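Local atomic coordinates of enoyl-CoA hydratase/isomerase family protein (PDB entry 3L3S), a protein that belongs to the crotonase superfamily and probably acts as a hydro-lyase on acyl-CoA thioesters in fatty acid metabolism. Residues V17-H28 against V53-C64; K105-A115 against C126-F137. All blocks are in the same frame, centred on the assembly; numbering follows the deposited sequence.

Contact 1. Residues V17-H28 against V53-C64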
loop_
_atom_site.group_PDB
_atom_site.type_symbol
_atom_site.label_atom_id
_atom_site.label_comp_id
_atom_site.label_asym_id
_atom_site.label_seq_id
_atom_site.Cartn_x
_atom_site.Cartn_y
_atom_site.Cartn_z
ATOM N N VAL B 17 30.898 3.002 -2.803
ATOM C CA VAL B 17 30.064 1.897 -2.350
ATOM C C VAL B 17 30.696 1.183 -1.158
ATOM O O VAL B 17 31.816 0.683 -1.260
ATOM C CB VAL B 17 29.836 0.871 -3.496
ATOM C CG1 VAL B 17 28.789 -0.156 -3.107
ATOM C CG2 VAL B 17 29.440 1.579 -4.775
ATOM N N LEU B 18 29.980 1.164 -0.032
ATOM C CA LEU B 18 30.426 0.481 1.190
ATOM C C LEU B 18 29.628 -0.815 1.391
ATOM O O LEU B 18 28.428 -0.794 1.692
ATOM C CB LEU B 18 30.306 1.394 2.428
ATOM C CG LEU B 18 30.568 0.831 3.840
ATOM C CD1 LEU B 18 31.960 0.217 4.005
ATOM C CD2 LEU B 18 30.376 1.929 4.848
ATOM N N THR B 19 30.318 -1.936 1.226
ATOM C CA THR B 19 29.714 -3.245 1.375
ATOM C C THR B 19 29.977 -3.792 2.763
ATOM O O THR B 19 31.122 -3.867 3.213
ATOM C CB THR B 19 30.191 -4.223 0.269
ATOM O OG1 THR B 19 29.798 -3.703 -1.006
ATOM C CG2 THR B 19 29.569 -5.607 0.431
ATOM N N LEU B 20 28.874 -4.083 3.449
ATOM C CA LEU B 20 28.856 -4.640 4.787
ATOM C C LEU B 20 28.577 -6.127 4.622
ATOM O O LEU B 20 27.463 -6.538 4.270
ATOM C CB LEU B 20 27.778 -3.956 5.639
ATOM C CG LEU B 20 27.899 -2.435 5.856
ATOM C CD1 LEU B 20 26.763 -1.901 6.746
ATOM C CD2 LEU B 20 29.242 -2.097 6.467
ATOM N N THR B 21 29.630 -6.922 4.785
ATOM C CA THR B 21 29.528 -8.364 4.641
ATOM C C THR B 21 29.447 -9.031 6.019
ATOM O O THR B 21 30.447 -9.147 6.737
ATOM C CB THR B 21 30.682 -8.904 3.762
ATOM O OG1 THR B 21 30.628 -8.266 2.479
ATOM C CG2 THR B 21 30.564 -10.390 3.547
ATOM N N LEU B 22 28.226 -9.421 6.382
ATOM C CA LEU B 22 27.911 -10.075 7.654
ATOM C C LEU B 22 28.713 -11.363 7.912
ATOM O O LEU B 22 28.692 -12.298 7.106
ATOM C CB LEU B 22 26.405 -10.381 7.707
ATOM C CG LEU B 22 25.385 -9.411 8.328
ATOM C CD1 LEU B 22 25.457 -8.016 7.742
ATOM C CD2 LEU B 22 24.000 -9.994 8.150
ATOM N N GLY B 23 29.454 -11.381 9.019
ATOM C CA GLY B 23 30.235 -12.554 9.378
ATOM C C GLY B 23 29.413 -13.577 10.152
ATOM O O GLY B 23 28.182 -13.601 10.041
ATOM N N ARG B 24 30.099 -14.404 10.949
ATOM C CA ARG B 24 29.492 -15.455 11.783
ATOM C C ARG B 24 28.688 -16.458 10.952
ATOM O O ARG B 24 27.527 -16.771 11.261
ATOM C CB ARG B 24 28.632 -14.849 12.917
ATOM C CG ARG B 24 29.393 -14.139 14.022
ATOM C CD ARG B 24 29.861 -15.118 15.104
ATOM N NE ARG B 24 30.412 -14.440 16.278
ATOM C CZ ARG B 24 31.657 -13.974 16.375
ATOM N NH1 ARG B 24 32.506 -14.104 15.362
ATOM N NH2 ARG B 24 32.058 -13.381 17.492
ATOM N N ALA B 25 29.331 -16.934 9.882
ATOM C CA ALA B 25 28.784 -17.921 8.948
ATOM C C ALA B 25 28.338 -19.192 9.688
ATOM O O ALA B 25 28.938 -19.549 10.702
ATOM C CB ALA B 25 29.840 -18.255 7.898
ATOM N N PRO B 26 27.262 -19.868 9.226
ATOM C CA PRO B 26 26.376 -19.598 8.086
ATOM C C PRO B 26 25.114 -18.773 8.348
ATOM O O PRO B 26 24.637 -18.084 7.449
ATOM C CB PRO B 26 26.015 -21.000 7.626
ATOM C CG PRO B 26 25.844 -21.717 8.927
ATOM C CD PRO B 26 27.031 -21.235 9.738
ATOM N N ALA B 27 24.598 -18.845 9.577
ATOM C CA ALA B 27 23.367 -18.165 9.988
ATOM C C ALA B 27 23.405 -16.637 10.089
ATOM O O ALA B 27 22.347 -16.000 10.104
ATOM C CB ALA B 27 22.855 -18.775 11.288
ATOM N N HIS B 28 24.622 -16.067 10.148
ATOM C CA HIS B 28 24.885 -14.614 10.276
ATOM C C HIS B 28 23.947 -14.007 11.339
ATOM O O HIS B 28 23.232 -13.037 11.061
ATOM C CB HIS B 28 24.689 -13.894 8.925
ATOM C CG HIS B 28 25.471 -14.484 7.797
ATOM N ND1 HIS B 28 26.845 -14.580 7.812
ATOM C CD2 HIS B 28 25.070 -15.007 6.616
ATOM C CE1 HIS B 28 27.255 -15.140 6.688
ATOM N NE2 HIS B 28 26.197 -15.409 5.945
ATOM N N VAL B 53 26.936 5.098 -0.861
ATOM C CA VAL B 53 25.882 4.074 -0.806
ATOM C C VAL B 53 26.281 2.866 0.047
ATOM O O VAL B 53 27.461 2.511 0.125
ATOM C CB VAL B 53 25.453 3.580 -2.230
ATOM C CG1 VAL B 53 24.645 4.621 -2.940
ATOM C CG2 VAL B 53 26.642 3.290 -3.075
ATOM N N LEU B 54 25.292 2.259 0.700
ATOM C CA LEU B 54 25.501 1.089 1.555
ATOM C C LEU B 54 24.921 -0.184 0.958
ATOM O O LEU B 54 23.812 -0.171 0.418
ATOM C CB LEU B 54 24.839 1.282 2.928
ATOM C CG LEU B 54 25.315 2.201 4.056
ATOM C CD1 LEU B 54 26.612 1.684 4.598
ATOM C CD2 LEU B 54 25.421 3.651 3.616
ATOM N N VAL B 55 25.697 -1.267 1.029
ATOM C CA VAL B 55 25.266 -2.590 0.570
ATOM C C VAL B 55 25.430 -3.532 1.764
ATOM O O VAL B 55 26.477 -3.551 2.396
ATOM C CB VAL B 55 26.078 -3.137 -0.649
ATOM C CG1 VAL B 55 25.656 -4.580 -0.969
ATOM C CG2 VAL B 55 25.857 -2.265 -1.895
ATOM N N ILE B 56 24.351 -4.230 2.117
ATOM C CA ILE B 56 24.338 -5.186 3.225
ATOM C C ILE B 56 24.210 -6.583 2.621
ATOM O O ILE B 56 23.179 -6.943 2.053
ATOM C CB ILE B 56 23.186 -4.885 4.229
ATOM C CG1 ILE B 56 23.407 -3.501 4.858
ATOM C CG2 ILE B 56 23.134 -5.953 5.333
ATOM C CD1 ILE B 56 22.267 -2.997 5.721
ATOM N N HIS B 57 25.271 -7.360 2.768
ATOM C CA HIS B 57 25.337 -8.709 2.221
ATOM C C HIS B 57 25.519 -9.762 3.312
ATOM O O HIS B 57 26.478 -9.720 4.087
ATOM C CB HIS B 57 26.501 -8.769 1.202
ATOM C CG HIS B 57 26.573 -10.021 0.371
ATOM N ND1 HIS B 57 27.703 -10.355 -0.348
ATOM C CD2 HIS B 57 25.664 -10.992 0.107
ATOM C CE1 HIS B 57 27.486 -11.472 -1.019
ATOM N NE2 HIS B 57 26.257 -11.879 -0.760
ATOM N N GLY B 58 24.561 -10.682 3.366
ATOM C CA GLY B 58 24.609 -11.824 4.267
ATOM C C GLY B 58 24.821 -12.951 3.261
ATOM O O GLY B 58 23.837 -13.412 2.681
ATOM N N PRO B 59 26.076 -13.393 2.997
ATOM C CA PRO B 59 26.380 -14.458 2.029
ATOM C C PRO B 59 25.867 -15.868 2.281
ATOM O O PRO B 59 25.651 -16.266 3.424
ATOM C CB PRO B 59 27.912 -14.458 1.988
ATOM C CG PRO B 59 28.299 -13.128 2.520
ATOM C CD PRO B 59 27.329 -12.944 3.630
ATOM N N GLY B 60 25.635 -16.585 1.180
ATOM C CA GLY B 60 25.215 -17.978 1.210
ATOM C C GLY B 60 23.792 -18.428 1.433
ATOM O O GLY B 60 22.821 -17.697 1.204
ATOM N N ARG B 61 23.699 -19.685 1.860
ATOM C CA ARG B 61 22.451 -20.391 2.164
ATOM C C ARG B 61 21.458 -19.577 3.021
ATOM O O ARG B 61 20.242 -19.687 2.849
ATOM C CB ARG B 61 22.805 -21.721 2.861
ATOM C CG ARG B 61 21.651 -22.451 3.543
ATOM C CD ARG B 61 22.082 -23.715 4.244
ATOM N NE ARG B 61 23.356 -23.604 4.967
ATOM C CZ ARG B 61 23.554 -24.026 6.212
ATOM N NH1 ARG B 61 22.564 -24.579 6.904
ATOM N NH2 ARG B 61 24.767 -23.978 6.732
ATOM N N ILE B 62 21.993 -18.831 3.987
ATOM C CA ILE B 62 21.179 -18.009 4.874
ATOM C C ILE B 62 21.619 -16.548 4.776
ATOM O O ILE B 62 22.816 -16.254 4.882
ATOM C CB ILE B 62 21.277 -18.481 6.375
ATOM C CG1 ILE B 62 20.905 -19.969 6.517
ATOM C CG2 ILE B 62 20.315 -17.662 7.252
ATOM C CD1 ILE B 62 21.027 -20.558 7.912
ATOM N N PHE B 63 20.664 -15.642 4.538
ATOM C CA PHE B 63 20.981 -14.214 4.492
ATOM C C PHE B 63 21.264 -13.780 5.928
ATOM O O PHE B 63 22.301 -13.186 6.203
ATOM C CB PHE B 63 19.830 -13.385 3.899
ATOM C CG PHE B 63 20.044 -11.885 3.981
ATOM C CD1 PHE B 63 21.052 -11.257 3.221
ATOM C CD2 PHE B 63 19.250 -11.096 4.835
ATOM C CE1 PHE B 63 21.271 -9.854 3.309
ATOM C CE2 PHE B 63 19.453 -9.701 4.938
ATOM C CZ PHE B 63 20.469 -9.075 4.172
ATOM N N CYS B 64 20.320 -14.095 6.815
ATOM C CA CYS B 64 20.387 -13.784 8.235
ATOM C C CYS B 64 19.222 -14.490 8.928
ATOM O O CYS B 64 18.062 -14.354 8.523
ATOM C CB CYS B 64 20.323 -12.269 8.466
ATOM S SG CYS B 64 20.363 -11.771 10.176
HETATM O O HOH W 1 24.842 -18.497 4.654
#
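Neighbouring parallel strands 17-22 and 53-58 pair in the main sheet, and beyond their ends the loop at H28 grips the turn that follows G58. Five backbone hydrogen bonds form the ladder, from L18 N to V53 O (2.9 Å) to L22 N to H57 O. Helix 32-45 links the strands, a beta-alpha-beta crossover of the crotonase fold, and covers the face bearing L18, L20 and L54. On that face L18 and L54 lie side by side, CD2 3.8 Å from CD1; branched leucines suit a surface under a helix. On the reverse face V17 CG2 meets V53 CG2 at 3.7 Å; buried V53 and V55 touch helix 194-207, while T19 and T21 are partly exposed, where hydroxyls are tolerated. T21 CG2 approaches P59 CG, which sits over the centre of the H57 ring.

Past the strands, H28 NE2 donates to P59 O at 2.7 Å, in the carbonyl plane on a lone pair, and ND1 to G23 O at 2.8 Å, above that carbonyl's plane. Both acceptors lie near the ring plane (5° and 1° out), which would hold its rotation; double donation would fit a protonated imidazole. One water accepts from I62 N and lies 2.8 Å from P26 O.

Contact 2. Residues K105-A115 against C126-F137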
loop_
_atom_site.group_PDB
_atom_site.type_symbol
_atom_site.label_atom_id
_atom_site.label_comp_id
_atom_site.label_asym_id
_atom_site.label_seq_id
_atom_site.Cartn_x
_atom_site.Cartn_y
_atom_site.Cartn_z
ATOM N N LYS B 105 21.462 8.125 3.044
ATOM C CA LYS B 105 22.224 7.432 1.998
ATOM C C LYS B 105 21.541 6.107 1.642
ATOM O O LYS B 105 21.039 5.422 2.536
ATOM C CB LYS B 105 23.666 7.197 2.466
ATOM C CG LYS B 105 24.426 8.495 2.616
ATOM C CD LYS B 105 25.795 8.345 3.203
ATOM C CE LYS B 105 26.275 9.713 3.688
ATOM N NZ LYS B 105 27.693 9.686 4.108
ATOM N N PRO B 106 21.470 5.751 0.337
ATOM C CA PRO B 106 20.831 4.499 -0.111
ATOM C C PRO B 106 21.399 3.223 0.487
ATOM O O PRO B 106 22.611 3.065 0.595
ATOM C CB PRO B 106 21.047 4.517 -1.620
ATOM C CG PRO B 106 21.076 5.950 -1.947
ATOM C CD PRO B 106 21.921 6.528 -0.835
ATOM N N THR B 107 20.498 2.369 0.962
ATOM C CA THR B 107 20.857 1.084 1.559
ATOM C C THR B 107 20.267 -0.048 0.704
ATOM O O THR B 107 19.083 -0.035 0.364
ATOM C CB THR B 107 20.379 0.991 3.019
ATOM O OG1 THR B 107 18.955 1.114 3.062
ATOM C CG2 THR B 107 21.008 2.120 3.870
ATOM N N ILE B 108 21.123 -0.974 0.285
ATOM C CA ILE B 108 20.721 -2.099 -0.569
ATOM C C ILE B 108 21.081 -3.444 0.052
ATOM O O ILE B 108 22.223 -3.676 0.437
ATOM C CB ILE B 108 21.400 -2.022 -1.981
ATOM C CG1 ILE B 108 21.079 -0.691 -2.672
ATOM C CG2 ILE B 108 20.926 -3.183 -2.878
ATOM C CD1 ILE B 108 22.066 -0.277 -3.733
ATOM N N ALA B 109 20.104 -4.343 0.080
ATOM C CA ALA B 109 20.299 -5.682 0.601
ATOM C C ALA B 109 20.455 -6.705 -0.533
ATOM O O ALA B 109 19.670 -6.710 -1.487
ATOM C CB ALA B 109 19.147 -6.056 1.503
ATOM N N LEU B 110 21.508 -7.518 -0.450
ATOM C CA LEU B 110 21.799 -8.582 -1.427
ATOM C C LEU B 110 21.471 -9.913 -0.727
ATOM O O LEU B 110 22.183 -10.339 0.193
ATOM C CB LEU B 110 23.276 -8.517 -1.841
ATOM C CG LEU B 110 23.866 -9.177 -3.097
ATOM C CD1 LEU B 110 25.257 -8.602 -3.308
ATOM C CD2 LEU B 110 23.947 -10.690 -3.016
ATOM N N VAL B 111 20.384 -10.544 -1.170
ATOM C CA VAL B 111 19.878 -11.802 -0.601
ATOM C C VAL B 111 20.022 -13.014 -1.534
ATOM O O VAL B 111 19.434 -13.037 -2.617
ATOM C CB VAL B 111 18.387 -11.618 -0.169
ATOM C CG1 VAL B 111 17.788 -12.883 0.409
ATOM C CG2 VAL B 111 18.288 -10.509 0.856
ATOM N N GLU B 112 20.767 -14.027 -1.071
ATOM C CA GLU B 112 21.019 -15.275 -1.818
ATOM C C GLU B 112 20.310 -16.487 -1.201
ATOM O O GLU B 112 20.180 -17.532 -1.854
ATOM C CB GLU B 112 22.524 -15.590 -1.869
ATOM C CG GLU B 112 23.381 -14.597 -2.635
ATOM C CD GLU B 112 24.867 -14.742 -2.358
ATOM O OE1 GLU B 112 25.249 -15.015 -1.204
ATOM O OE2 GLU B 112 25.666 -14.553 -3.300
ATOM N N GLY B 113 19.902 -16.355 0.064
ATOM C CA GLY B 113 19.233 -17.441 0.760
ATOM C C GLY B 113 18.048 -17.048 1.619
ATOM O O GLY B 113 17.294 -16.132 1.274
ATOM N N ILE B 114 17.877 -17.740 2.743
ATOM C CA ILE B 114 16.756 -17.465 3.633
ATOM C C ILE B 114 16.940 -16.271 4.580
ATOM O O ILE B 114 17.982 -16.104 5.226
ATOM C CB ILE B 114 16.248 -18.762 4.371
ATOM C CG1 ILE B 114 14.983 -18.470 5.208
ATOM C CG2 ILE B 114 17.358 -19.395 5.188
ATOM C CD1 ILE B 114 14.321 -19.694 5.856
ATOM N N ALA B 115 15.931 -15.406 4.571
ATOM C CA ALA B 115 15.886 -14.216 5.421
ATOM C C ALA B 115 14.737 -14.465 6.397
ATOM O O ALA B 115 13.557 -14.417 6.028
ATOM C CB ALA B 115 15.640 -12.972 4.575
ATOM N N CYS B 126 16.108 -1.961 4.567
ATOM C CA CYS B 126 16.911 -1.396 3.482
ATOM C C CYS B 126 15.981 -0.757 2.442
ATOM O O CYS B 126 14.821 -1.156 2.332
ATOM C CB CYS B 126 17.790 -2.461 2.820
ATOM S SG CYS B 126 19.130 -3.119 3.864
ATOM N N ASP B 127 16.471 0.256 1.721
ATOM C CA ASP B 127 15.684 0.945 0.692
ATOM C C ASP B 127 15.372 -0.006 -0.461
ATOM O O ASP B 127 14.226 -0.083 -0.931
ATOM C CB ASP B 127 16.434 2.165 0.154
ATOM C CG ASP B 127 16.641 3.245 1.201
ATOM O OD1 ASP B 127 15.684 3.580 1.925
ATOM O OD2 ASP B 127 17.771 3.765 1.291
ATOM N N LEU B 128 16.401 -0.737 -0.897
ATOM C CA LEU B 128 16.276 -1.715 -1.977
ATOM C C LEU B 128 16.694 -3.142 -1.551
ATOM O O LEU B 128 17.434 -3.323 -0.577
ATOM C CB LEU B 128 17.068 -1.258 -3.207
ATOM C CG LEU B 128 16.776 0.136 -3.788
ATOM C CD1 LEU B 128 17.715 0.444 -4.937
ATOM C CD2 LEU B 128 15.321 0.248 -4.219
ATOM N N ALA B 129 16.172 -4.147 -2.254
ATOM C CA ALA B 129 16.476 -5.549 -1.967
ATOM C C ALA B 129 16.419 -6.368 -3.251
ATOM O O ALA B 129 15.436 -6.311 -3.996
ATOM C CB ALA B 129 15.504 -6.117 -0.934
ATOM N N TYR B 130 17.510 -7.074 -3.534
ATOM C CA TYR B 130 17.622 -7.907 -4.733
ATOM C C TYR B 130 17.930 -9.346 -4.339
ATOM O O TYR B 130 18.861 -9.618 -3.565
ATOM C CB TYR B 130 18.696 -7.349 -5.683
ATOM C CG TYR B 130 18.369 -5.961 -6.183
ATOM C CD1 TYR B 130 17.582 -5.774 -7.340
ATOM C CD2 TYR B 130 18.747 -4.818 -5.440
ATOM C CE1 TYR B 130 17.161 -4.475 -7.740
ATOM C CE2 TYR B 130 18.334 -3.524 -5.825
ATOM C CZ TYR B 130 17.534 -3.358 -6.970
ATOM O OH TYR B 130 17.056 -2.105 -7.288
ATOM N N ALA B 131 17.130 -10.257 -4.869
ATOM C CA ALA B 131 17.284 -11.664 -4.559
ATOM C C ALA B 131 17.517 -12.593 -5.738
ATOM O O ALA B 131 17.324 -12.222 -6.898
ATOM C CB ALA B 131 16.085 -12.138 -3.747
ATOM N N SER B 132 18.001 -13.790 -5.410
ATOM C CA SER B 132 18.250 -14.870 -6.368
ATOM C C SER B 132 16.970 -15.711 -6.285
ATOM O O SER B 132 16.190 -15.516 -5.351
ATOM C CB SER B 132 19.473 -15.702 -5.927
ATOM O OG SER B 132 19.161 -16.658 -4.917
ATOM N N PRO B 133 16.718 -16.626 -7.256
ATOM C CA PRO B 133 15.493 -17.439 -7.170
ATOM C C PRO B 133 15.354 -18.367 -5.966
ATOM O O PRO B 133 14.239 -18.600 -5.505
ATOM C CB PRO B 133 15.510 -18.213 -8.478
ATOM C CG PRO B 133 16.065 -17.227 -9.407
ATOM C CD PRO B 133 17.259 -16.711 -8.627
ATOM N N ALA B 134 16.482 -18.820 -5.420
ATOM C CA ALA B 134 16.509 -19.717 -4.257
ATOM C C ALA B 134 16.203 -19.045 -2.907
ATOM O O ALA B 134 16.069 -19.726 -1.885
ATOM C CB ALA B 134 17.847 -20.419 -4.185
ATOM N N ALA B 135 16.066 -17.720 -2.919
ATOM C CA ALA B 135 15.789 -16.950 -1.711
ATOM C C ALA B 135 14.399 -17.185 -1.116
ATOM O O ALA B 135 13.382 -17.082 -1.814
ATOM C CB ALA B 135 16.022 -15.461 -1.961
ATOM N N ARG B 136 14.388 -17.587 0.157
ATOM C CA ARG B 136 13.157 -17.846 0.898
ATOM C C ARG B 136 13.011 -16.812 2.008
ATOM O O ARG B 136 13.992 -16.204 2.444
ATOM C CB ARG B 136 13.100 -19.277 1.425
ATOM C CG ARG B 136 12.981 -20.343 0.323
ATOM C CD ARG B 136 13.083 -21.762 0.884
ATOM N NE ARG B 136 14.168 -21.902 1.863
ATOM C CZ ARG B 136 15.350 -22.472 1.634
ATOM N NH1 ARG B 136 15.647 -22.986 0.442
ATOM N NH2 ARG B 136 16.244 -22.523 2.612
ATOM N N PHE B 137 11.762 -16.519 2.363
ATOM C CA PHE B 137 11.443 -15.481 3.343
ATOM C C PHE B 137 10.495 -15.999 4.407
ATOM O O PHE B 137 9.485 -16.636 4.098
ATOM C CB PHE B 137 10.843 -14.258 2.616
ATOM C CG PHE B 137 11.672 -13.784 1.448
ATOM C CD1 PHE B 137 12.715 -12.864 1.640
ATOM C CD2 PHE B 137 11.478 -14.326 0.162
ATOM C CE1 PHE B 137 13.561 -12.487 0.565
ATOM C CE2 PHE B 137 12.319 -13.965 -0.916
ATOM C CZ PHE B 137 13.357 -13.047 -0.719
#
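V111, T107 and R136 have the most surface covered where strand 107-111 runs parallel to strand 128-131 in the main sheet of the crotonase fold; beyond V111 both segments turn into a second, smaller sheet, with the register shifted by two residues. T107 opens the first ladder. Its OG1, set between the backbone N and the carbonyl carbon (chi1 61°), accepts from D127 N at 3.0 Å, while T107 N donates to D127 OD2 at 3.1 Å on its anti side, tilted 28° out of the carboxylate plane. A short residue with a hydroxyl close to the backbone suits this buried strand start, where side chain and main chain are both gripped. D127 also packs on T165 of the second subunit.

V111 stands near the end of the ladder, its N bonded to Y130 O and its O to S132 N. With CG1 anti to the backbone N (chi1 179°), that methyl lies 3.9 Å from A135 CB and 4.2 Å from F137 CE1, so one compact branched residue bridges the two ladders, with M123 of helix 118-124 beside it. R136 lies at the exposed edge. R136 O accepts from A115 N at 3.0 Å, its N gives G113 O a weak bond, and its side chain, bent at chi3, brings NH2 to 4.2 Å from I114 CB.

Both contacts build the same two sheets: strand 53-58 of contact 1 adjoins strand 107-111 of contact 2, and strand 62-64 adjoins 114-116. The backbones join directly, L54 N lying 2.8 Å from P106 O and I56 N 2.8 Å from I108 O, both probable hydrogen bonds. Contact 2 is the more buried and also reaches the second subunit, whereas contact 1 is only partly buried and touches no other chain of the assembly. Their polar chemistry differs accordingly: in contact 1 a histidine and a water tie loops beyond the strand ends, while in contact 2 a threonine and an aspartate lock the ladder's buried start. E112 ties the two together by accepting from G60 N.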